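Long-range contacts in proline dehydrogenase (PDB 3HAZ), which probably oxidises proline to glutamate in two steps, through a flavin-dependent proline dehydrogenase and an NAD-dependent aldehyde dehydrogenase of one polypeptide: residues 664-669 / 694-699; 680-685 / 709-714. All coordinates share one frame; numbering follows the deposited sequence.

In the fold
From the N terminus, the chain runs through helix 664-675, strand 679-683, helix 689-702 and strand 709-711, all within the aldehyde dehydrogenase part of the protein. Contact 1 closes the first loop, bringing helix 689-702 back beside helix 664-675 after the chain has passed through strand 679-683. Contact 2 closes the second, a beta-alpha-beta unit whose crossover is helix 689-702. The two loops cross rather than nest, because 680-685 falls inside the first and 709-714 lies beyond it. Their centres are about 10 Å apart and they share one apolar core: Phe666 packs on Ala682, Val696 on Leu709 and Leu711, and Leu699 on Leu709. Contact 2 ends at the NAD, where Lys683 holds the adenosine ribose.

Contact 1. Residues 664-669 / 694-699; sequences AIFLGQ and EAVALL
Phe666 and Leu667 reach Ala695, Val696 and Leu699 across two helical segments whose axes pass 10.8 Å apart at 38° between their N-to-C directions, with the CA atoms of Leu667 and Ala695 the nearest pair, 7.3 Å apart. At that spacing side chains must bridge the gap. Phe666 throws its ring across with CG anti to the backbone N (chi1 175°), and CZ meets CG2 of Val696 at 3.5 Å. That methyl lies at the ring edge, in its plane, while the methyl of Ala695 sits obliquely to the ring, CB 3.8 Å from CE2. These are neighbouring helices of the NAD-binding domain of an aldehyde dehydrogenase, packed on the same face of its sheet, and Phe666 and Val696 both rest on Leu711 of strand 709-711. With an alanine in place of Phe666, Val696 CG2 would probably lose the ring edge it rests on, and a gap would open beside Leu711. On the other flank, Leu667 and Leu699 lie alongside each other, running opposite ways, Leu667 CD2 coming 3.5 Å from Leu699 CD1. The same CD2 lies 4.0 Å from Ala695 CB, which leaves that small methyl between Phe666 and Leu667. Leu585 of helix 571-587 packs against Leu667.

Contact 2. Residues 680-685 / 709-714; sequences VVAKPA and LYLVTG. With NAD (nicotinamide-adenine-dinucleotide), chain D.
Val680, Val681 and Ala682 pair in parallel with Leu709, Tyr710 and Leu711, and three backbone hydrogen bonds, Tyr710 N to Val680 O, Ala682 N to Tyr710 O and Val712 N to Ala682 O, zip the strands together. Val681 and Tyr710 point to one face, where Val681 CG1 also meets Val712 CG2 at 3.8 Å. On the face of Val680 and Ala682, Leu709 turns CD1 back to within 4.0 Å of Val680 CB. Leu711 reaches forward instead: its CG is anti to the backbone N and chi2 of 77° swings CD1 over to Pro684 CD, 3.8 Å away. At the end of its strand, Lys683 leaves with CG anti to the backbone N (chi1 -167°), and bends further along its chain bring the amine round to the carbonyls of the loops that follow the two strands. NZ donates to Gly714 O at 2.9 Å and to Pro684 O at 2.9 Å, in each case from above the carbonyl plane. Lys683 NZ also donates to the adenosine ribose of NAD, 2.8 Å from O2B and, weakly, 3.2 Å from O3B. A water accepts from Gly714 N and donates to Pro684 O, tying the two loops beside this Rossmann-like NAD site. Helix 549-567 packs on Val681 and Tyr710, helices 664-675 and 689-702 pack on Leu709 and Leu711, and strand 641-656 bonds Val681 and Lys683 through their backbones.

Contact 1. Residues 664-669 / 694-699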
ATOM      1  N   ALA A 664      34.544 -21.220 -18.042  1.00 24.74           N
ATOM      2  CA  ALA A 664      33.604 -20.666 -17.063  1.00 23.91           C
ATOM      3  C   ALA A 664      34.264 -20.244 -15.754  1.00 22.22           C
ATOM      4  O   ALA A 664      33.962 -19.182 -15.220  1.00 26.53           O
ATOM      5  CB  ALA A 664      32.448 -21.635 -16.796  1.00 16.88           C
ATOM      6  N   ILE A 665      35.150 -21.080 -15.233  1.00 24.63           N
ATOM      7  CA  ILE A 665      35.842 -20.753 -13.996  1.00 25.58           C
ATOM      8  C   ILE A 665      36.859 -19.661 -14.271  1.00 29.08           C
ATOM      9  O   ILE A 665      37.060 -18.763 -13.452  1.00 29.20           O
ATOM     10  CB  ILE A 665      36.533 -21.988 -13.394  1.00 25.17           C
ATOM     11  CG1 ILE A 665      35.489 -22.894 -12.745  1.00 29.87           C
ATOM     12  CG2 ILE A 665      37.581 -21.572 -12.361  1.00 21.08           C
ATOM     13  CD1 ILE A 665      36.082 -24.088 -12.054  1.00 35.11           C
ATOM     14  N   PHE A 666      37.489 -19.740 -15.439  1.00 31.01           N
ATOM     15  CA  PHE A 666      38.377 -18.680 -15.890  1.00 29.50           C
ATOM     16  C   PHE A 666      37.658 -17.336 -15.854  1.00 30.70           C
ATOM     17  O   PHE A 666      38.131 -16.392 -15.221  1.00 29.94           O
ATOM     18  CB  PHE A 666      38.902 -18.954 -17.302  1.00 30.44           C
ATOM     19  CG  PHE A 666      39.725 -17.826 -17.860  1.00 23.19           C
ATOM     20  CD1 PHE A 666      41.077 -17.728 -17.567  1.00 23.57           C
ATOM     21  CD2 PHE A 666      39.137 -16.840 -18.641  1.00 25.05           C
ATOM     22  CE1 PHE A 666      41.838 -16.677 -18.063  1.00 25.41           C
ATOM     23  CE2 PHE A 666      39.890 -15.780 -19.139  1.00 27.85           C
ATOM     24  CZ  PHE A 666      41.241 -15.699 -18.849  1.00 24.25           C
ATOM     25  N   LEU A 667      36.514 -17.261 -16.531  1.00 28.40           N
ATOM     26  CA  LEU A 667      35.746 -16.019 -16.633  1.00 26.42           C
ATOM     27  C   LEU A 667      35.054 -15.634 -15.331  1.00 23.39           C
ATOM     28  O   LEU A 667      34.933 -14.454 -15.016  1.00 27.14           O
ATOM     29  CB  LEU A 667      34.714 -16.110 -17.762  1.00 27.78           C
ATOM     30  CG  LEU A 667      35.263 -15.853 -19.164  1.00 27.52           C
ATOM     31  CD1 LEU A 667      34.169 -15.977 -20.211  1.00 24.89           C
ATOM     32  CD2 LEU A 667      35.909 -14.475 -19.214  1.00 29.37           C
ATOM     33  N   GLY A 668      34.588 -16.631 -14.586  1.00 22.40           N
ATOM     34  CA  GLY A 668      33.959 -16.371 -13.306  1.00 22.96           C
ATOM     35  C   GLY A 668      34.889 -15.577 -12.401  1.00 24.61           C
ATOM     36  O   GLY A 668      34.527 -14.513 -11.899  1.00 20.24           O
ATOM     37  N   GLN A 669      36.097 -16.094 -12.203  1.00 22.04           N
ATOM     38  CA  GLN A 669      37.074 -15.450 -11.334  1.00 22.07           C
ATOM     39  C   GLN A 669      37.468 -14.078 -11.868  1.00 22.50           C
ATOM     40  O   GLN A 669      37.581 -13.121 -11.110  1.00 19.13           O
ATOM     41  CB  GLN A 669      38.317 -16.330 -11.188  1.00 24.43           C
ATOM     42  CG  GLN A 669      38.018 -17.695 -10.589  1.00 20.64           C
ATOM     43  CD  GLN A 669      39.266 -18.456 -10.218  1.00 25.21           C
ATOM     44  OE1 GLN A 669      39.340 -19.046  -9.144  1.00 29.60           O
ATOM     45  NE2 GLN A 669      40.261 -18.446 -11.102  1.00 26.65           N
ATOM     46  N   GLU A 694      41.010 -16.466 -26.048  1.00 29.12           N
ATOM     47  CA  GLU A 694      39.781 -16.090 -26.742  1.00 36.20           C
ATOM     48  C   GLU A 694      38.836 -15.337 -25.802  1.00 35.03           C
ATOM     49  O   GLU A 694      38.228 -14.339 -26.184  1.00 34.11           O
ATOM     50  CB  GLU A 694      39.078 -17.325 -27.310  1.00 36.76           C
ATOM     51  CG  GLU A 694      39.811 -17.991 -28.467  1.00 55.40           C
ATOM     52  CD  GLU A 694      39.534 -17.328 -29.806  1.00 65.91           C
ATOM     53  OE1 GLU A 694      39.041 -16.180 -29.820  1.00 64.04           O
ATOM     54  OE2 GLU A 694      39.809 -17.959 -30.849  1.00 75.17           O
ATOM     55  N   ALA A 695      38.720 -15.824 -24.573  1.00 27.84           N
ATOM     56  CA  ALA A 695      37.856 -15.200 -23.580  1.00 29.76           C
ATOM     57  C   ALA A 695      38.303 -13.771 -23.273  1.00 32.93           C
ATOM     58  O   ALA A 695      37.496 -12.840 -23.265  1.00 34.13           O
ATOM     59  CB  ALA A 695      37.825 -16.037 -22.306  1.00 22.16           C
ATOM     60  N   VAL A 696      39.596 -13.603 -23.017  1.00 35.64           N
ATOM     61  CA  VAL A 696      40.150 -12.285 -22.733  1.00 34.73           C
ATOM     62  C   VAL A 696      39.892 -11.312 -23.884  1.00 35.33           C
ATOM     63  O   VAL A 696      39.459 -10.182 -23.661  1.00 31.27           O
ATOM     64  CB  VAL A 696      41.663 -12.362 -22.426  1.00 33.86           C
ATOM     65  CG1 VAL A 696      42.288 -10.970 -22.431  1.00 30.50           C
ATOM     66  CG2 VAL A 696      41.893 -13.051 -21.085  1.00 29.27           C
ATOM     67  N   ALA A 697      40.150 -11.749 -25.113  1.00 34.32           N
ATOM     68  CA  ALA A 697      39.904 -10.890 -26.267  1.00 39.63           C
ATOM     69  C   ALA A 697      38.423 -10.527 -26.335  1.00 37.68           C
ATOM     70  O   ALA A 697      38.055  -9.413 -26.711  1.00 35.58           O
ATOM     71  CB  ALA A 697      40.364 -11.567 -27.563  1.00 37.78           C
ATOM     72  N   LEU A 698      37.573 -11.471 -25.948  1.00 29.94           N
ATOM     73  CA  LEU A 698      36.138 -11.226 -25.943  1.00 29.02           C
ATOM     74  C   LEU A 698      35.767 -10.193 -24.882  1.00 26.47           C
ATOM     75  O   LEU A 698      34.926  -9.325 -25.120  1.00 33.90           O
ATOM     76  CB  LEU A 698      35.363 -12.536 -25.730  1.00 34.10           C
ATOM     77  CG  LEU A 698      33.833 -12.468 -25.775  1.00 30.59           C
ATOM     78  CD1 LEU A 698      33.234 -13.818 -26.159  1.00 32.85           C
ATOM     79  CD2 LEU A 698      33.268 -11.981 -24.446  1.00 35.40           C
ATOM     80  N   LEU A 699      36.389 -10.287 -23.710  1.00 22.93           N
ATOM     81  CA  LEU A 699      36.129  -9.329 -22.641  1.00 22.26           C
ATOM     82  C   LEU A 699      36.557  -7.925 -23.050  1.00 28.25           C
ATOM     83  O   LEU A 699      35.847  -6.956 -22.785  1.00 29.91           O
ATOM     84  CB  LEU A 699      36.844  -9.733 -21.354  1.00 28.10           C
ATOM     85  CG  LEU A 699      36.187 -10.831 -20.511  1.00 26.31           C
ATOM     86  CD1 LEU A 699      37.077 -11.163 -19.332  1.00 24.90           C
ATOM     87  CD2 LEU A 699      34.813 -10.389 -20.032  1.00 23.73           C
TER

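Contact 2. Residues 680-685 / 709-714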
ATOM      1  N   VAL A 680      43.191  -6.987 -13.424  1.00 22.11           N
ATOM      2  CA  VAL A 680      43.489  -8.404 -13.301  1.00 24.70           C
ATOM      3  C   VAL A 680      44.638  -8.870 -14.193  1.00 28.26           C
ATOM      4  O   VAL A 680      44.736  -8.483 -15.361  1.00 28.03           O
ATOM      5  CB  VAL A 680      42.236  -9.256 -13.609  1.00 30.36           C
ATOM      6  CG1 VAL A 680      42.532 -10.734 -13.425  1.00 20.64           C
ATOM      7  CG2 VAL A 680      41.076  -8.827 -12.723  1.00 32.62           C
ATOM      8  N   VAL A 681      45.515  -9.685 -13.618  1.00 25.08           N
ATOM      9  CA  VAL A 681      46.447 -10.483 -14.400  1.00 28.20           C
ATOM     10  C   VAL A 681      46.022 -11.941 -14.252  1.00 29.53           C
ATOM     11  O   VAL A 681      46.007 -12.484 -13.144  1.00 29.07           O
ATOM     12  CB  VAL A 681      47.910 -10.293 -13.947  1.00 30.82           C
ATOM     13  CG1 VAL A 681      48.829 -11.236 -14.716  1.00 34.56           C
ATOM     14  CG2 VAL A 681      48.346  -8.840 -14.149  1.00 28.57           C
ATOM     15  N   ALA A 682      45.655 -12.561 -15.367  1.00 28.03           N
ATOM     16  CA  ALA A 682      45.115 -13.918 -15.356  1.00 29.94           C
ATOM     17  C   ALA A 682      46.096 -14.915 -15.959  1.00 33.60           C
ATOM     18  O   ALA A 682      46.624 -14.693 -17.052  1.00 35.23           O
ATOM     19  CB  ALA A 682      43.796 -13.960 -16.122  1.00 24.26           C
ATOM     20  N   LYS A 683      46.343 -16.010 -15.246  1.00 31.37           N
ATOM     21  CA  LYS A 683      47.150 -17.099 -15.790  1.00 35.14           C
ATOM     22  C   LYS A 683      46.332 -18.380 -15.852  1.00 33.06           C
ATOM     23  O   LYS A 683      45.968 -18.943 -14.818  1.00 28.42           O
ATOM     24  CB  LYS A 683      48.425 -17.336 -14.973  1.00 36.96           C
ATOM     25  CG  LYS A 683      49.429 -18.240 -15.693  1.00 44.16           C
ATOM     26  CD  LYS A 683      50.209 -19.117 -14.735  1.00 42.43           C
ATOM     27  CE  LYS A 683      49.410 -20.339 -14.320  1.00 41.89           C
ATOM     28  NZ  LYS A 683      49.527 -21.473 -15.288  1.00 42.74           N
ATOM     29  N   PRO A 684      46.036 -18.839 -17.075  1.00 33.17           N
ATOM     30  CA  PRO A 684      45.225 -20.044 -17.262  1.00 32.19           C
ATOM     31  C   PRO A 684      46.071 -21.292 -17.079  1.00 33.73           C
ATOM     32  O   PRO A 684      47.300 -21.213 -17.094  1.00 33.12           O
ATOM     33  CB  PRO A 684      44.786 -19.937 -18.720  1.00 30.55           C
ATOM     34  CG  PRO A 684      45.908 -19.186 -19.391  1.00 30.11           C
ATOM     35  CD  PRO A 684      46.485 -18.255 -18.352  1.00 31.99           C
ATOM     36  N   ALA A 685      45.413 -22.431 -16.905  1.00 31.54           N
ATOM     37  CA  ALA A 685      46.103 -23.710 -16.858  1.00 32.28           C
ATOM     38  C   ALA A 685      46.912 -23.909 -18.133  1.00 38.12           C
ATOM     39  O   ALA A 685      46.477 -23.538 -19.227  1.00 37.31           O
ATOM     40  CB  ALA A 685      45.106 -24.840 -16.681  1.00 30.77           C
ATOM     41  N   LEU A 709      43.068  -5.665 -17.855  1.00 31.04           N
ATOM     42  CA  LEU A 709      43.085  -7.124 -17.956  1.00 31.87           C
ATOM     43  C   LEU A 709      44.222  -7.649 -18.830  1.00 31.51           C
ATOM     44  O   LEU A 709      44.273  -7.359 -20.025  1.00 32.11           O
ATOM     45  CB  LEU A 709      41.745  -7.628 -18.508  1.00 27.23           C
ATOM     46  CG  LEU A 709      41.633  -9.130 -18.794  1.00 33.37           C
ATOM     47  CD1 LEU A 709      41.767  -9.945 -17.511  1.00 29.53           C
ATOM     48  CD2 LEU A 709      40.316  -9.448 -19.496  1.00 27.83           C
ATOM     49  N   TYR A 710      45.116  -8.435 -18.233  1.00 31.95           N
ATOM     50  CA  TYR A 710      46.233  -9.027 -18.965  1.00 32.50           C
ATOM     51  C   TYR A 710      46.282 -10.543 -18.820  1.00 38.22           C
ATOM     52  O   TYR A 710      46.088 -11.081 -17.731  1.00 40.28           O
ATOM     53  CB  TYR A 710      47.568  -8.419 -18.512  1.00 29.55           C
ATOM     54  CG  TYR A 710      47.682  -6.945 -18.820  1.00 37.50           C
ATOM     55  CD1 TYR A 710      47.069  -6.001 -18.009  1.00 39.47           C
ATOM     56  CD2 TYR A 710      48.391  -6.498 -19.927  1.00 38.33           C
ATOM     57  CE1 TYR A 710      47.165  -4.652 -18.285  1.00 37.97           C
ATOM     58  CE2 TYR A 710      48.489  -5.141 -20.216  1.00 40.78           C
ATOM     59  CZ  TYR A 710      47.871  -4.226 -19.388  1.00 41.59           C
ATOM     60  OH  TYR A 710      47.954  -2.878 -19.659  1.00 47.78           O
ATOM     61  N   LEU A 711      46.551 -11.224 -19.927  1.00 38.05           N
ATOM     62  CA  LEU A 711      46.734 -12.668 -19.907  1.00 40.17           C
ATOM     63  C   LEU A 711      48.219 -13.012 -19.907  1.00 39.57           C
ATOM     64  O   LEU A 711      48.967 -12.553 -20.767  1.00 37.45           O
ATOM     65  CB  LEU A 711      46.069 -13.315 -21.118  1.00 33.51           C
ATOM     66  CG  LEU A 711      46.002 -14.840 -21.054  1.00 41.23           C
ATOM     67  CD1 LEU A 711      44.883 -15.265 -20.107  1.00 34.40           C
ATOM     68  CD2 LEU A 711      45.792 -15.428 -22.441  1.00 42.73           C
ATOM     69  N   VAL A 712      48.637 -13.817 -18.936  1.00 35.45           N
ATOM     70  CA  VAL A 712      49.996 -14.338 -18.897  1.00 37.83           C
ATOM     71  C   VAL A 712      49.941 -15.860 -18.880  1.00 37.60           C
ATOM     72  O   VAL A 712      49.372 -16.451 -17.965  1.00 31.13           O
ATOM     73  CB  VAL A 712      50.747 -13.854 -17.649  1.00 48.30           C
ATOM     74  CG1 VAL A 712      52.079 -14.568 -17.523  1.00 52.61           C
ATOM     75  CG2 VAL A 712      50.947 -12.345 -17.702  1.00 51.14           C
ATOM     76  N   THR A 713      50.519 -16.493 -19.895  1.00 40.59           N
ATOM     77  CA  THR A 713      50.519 -17.951 -19.969  1.00 45.97           C
ATOM     78  C   THR A 713      51.834 -18.560 -19.494  1.00 47.12           C
ATOM     79  O   THR A 713      52.881 -17.909 -19.510  1.00 44.69           O
ATOM     80  CB  THR A 713      50.229 -18.458 -21.394  1.00 46.55           C
ATOM     81  OG1 THR A 713      51.218 -17.942 -22.297  1.00 49.16           O
ATOM     82  CG2 THR A 713      48.837 -18.022 -21.842  1.00 43.31           C
ATOM     83  N   GLY A 714      51.766 -19.821 -19.080  1.00 51.19           N
ATOM     84  CA  GLY A 714      52.936 -20.538 -18.616  1.00 55.04           C
ATOM     85  C   GLY A 714      52.569 -21.623 -17.625  1.00 57.75           C
ATOM     86  O   GLY A 714      51.393 -21.959 -17.461  1.00 55.58           O
TER
HETATM   87  PA  NAD D2003      46.575 -27.421 -10.105  0.55 28.07           P
HETATM   88  O1A NAD D2003      46.869 -27.170  -8.510  0.55 22.47           O
HETATM   89  O2A NAD D2003      47.404 -28.533 -10.595  0.55 33.15           O
HETATM   90  O5B NAD D2003      46.966 -26.013 -10.911  0.55 37.48           O
HETATM   91  C5B NAD D2003      45.921 -25.150 -11.340  0.55 36.36           C
HETATM   92  C4B NAD D2003      46.453 -23.750 -11.681  0.55 35.10           C
HETATM   93  O4B NAD D2003      47.472 -23.221 -10.750  0.55 35.05           O
HETATM   94  C3B NAD D2003      47.192 -23.631 -13.077  0.55 23.68           C
HETATM   95  O3B NAD D2003      46.848 -22.610 -13.963  0.55 29.06           O
HETATM   96  C2B NAD D2003      48.646 -23.842 -12.663  0.55 31.06           C
HETATM   97  O2B NAD D2003      49.673 -23.740 -13.624  0.55 31.57           O
HETATM   98  C1B NAD D2003      48.692 -23.011 -11.456  0.55 34.41           C
HETATM   99  N9A NAD D2003      49.836 -23.363 -10.602  0.55 37.28           N
HETATM  100  C8A NAD D2003      50.473 -24.559 -10.523  0.55 37.20           C
HETATM  101  N7A NAD D2003      51.516 -24.438  -9.558  0.55 37.31           N
HETATM  102  C5A NAD D2003      51.489 -23.119  -9.051  0.55 39.31           C
HETATM  103  C6A NAD D2003      52.271 -22.468  -8.103  0.55 36.32           C
HETATM  104  N6A NAD D2003      53.350 -23.187  -7.444  0.55 33.86           N
HETATM  105  N1A NAD D2003      52.027 -21.169  -7.793  0.55 37.26           N
HETATM  106  C2A NAD D2003      50.998 -20.490  -8.423  0.55 37.56           C
HETATM  107  N3A NAD D2003      50.226 -21.128  -9.357  0.55 37.47           N
HETATM  108  C4A NAD D2003      50.474 -22.447  -9.671  0.55 36.06           C
HETATM  109  O3  NAD D2003      44.943 -27.716 -10.366  0.55 43.06           O
HETATM  110  PN  NAD D2003      44.447 -28.386 -11.815  0.55 40.60           P
HETATM  111  O1N NAD D2003      45.355 -29.748 -12.125  0.55 53.52           O
HETATM  112  O2N NAD D2003      44.608 -27.411 -12.896  0.55 31.14           O
HETATM  113  O5D NAD D2003      42.839 -28.821 -11.717  0.55 40.85           O
HETATM  114  C5D NAD D2003      42.455 -29.922 -10.905  0.55 39.49           C
HETATM  115  C4D NAD D2003      42.162 -29.515  -9.446  0.55 37.60           C
HETATM  116  O4D NAD D2003      41.436 -28.225  -9.247  0.55 30.05           O
HETATM  117  C3D NAD D2003      41.435 -30.524  -8.457  0.55 19.55           C
HETATM  118  O3D NAD D2003      42.081 -30.911  -7.268  0.55 15.19           O
HETATM  119  C2D NAD D2003      40.044 -29.859  -8.370  0.55 29.69           C
HETATM  120  O2D NAD D2003      39.027 -30.388  -7.541  0.55 32.90           O
HETATM  121  C1D NAD D2003      40.409 -28.433  -8.299  0.55 26.77           C
HETATM  122  N1N NAD D2003      39.236 -27.638  -8.684  0.55 26.34           N
HETATM  123  C2N NAD D2003      38.365 -27.168  -7.683  0.55 22.54           C
HETATM  124  C3N NAD D2003      37.187 -26.393  -8.060  0.55 24.47           C
HETATM  125  C7N NAD D2003      36.240 -25.870  -6.965  0.55 17.17           C
HETATM  126  O7N NAD D2003      35.416 -25.075  -7.245  0.55 20.78           O
HETATM  127  N7N NAD D2003      36.452 -26.244  -5.581  0.55 18.34           N
HETATM  128  C4N NAD D2003      36.910 -26.110  -9.491  0.55 34.79           C
HETATM  129  C5N NAD D2003      37.778 -26.574 -10.482  0.55 31.67           C
HETATM  130  C6N NAD D2003      38.975 -27.358 -10.104  0.55 26.83           C
HETATM  131  O   HOH W   1      49.213 -20.889 -19.276  1.00 38.44           O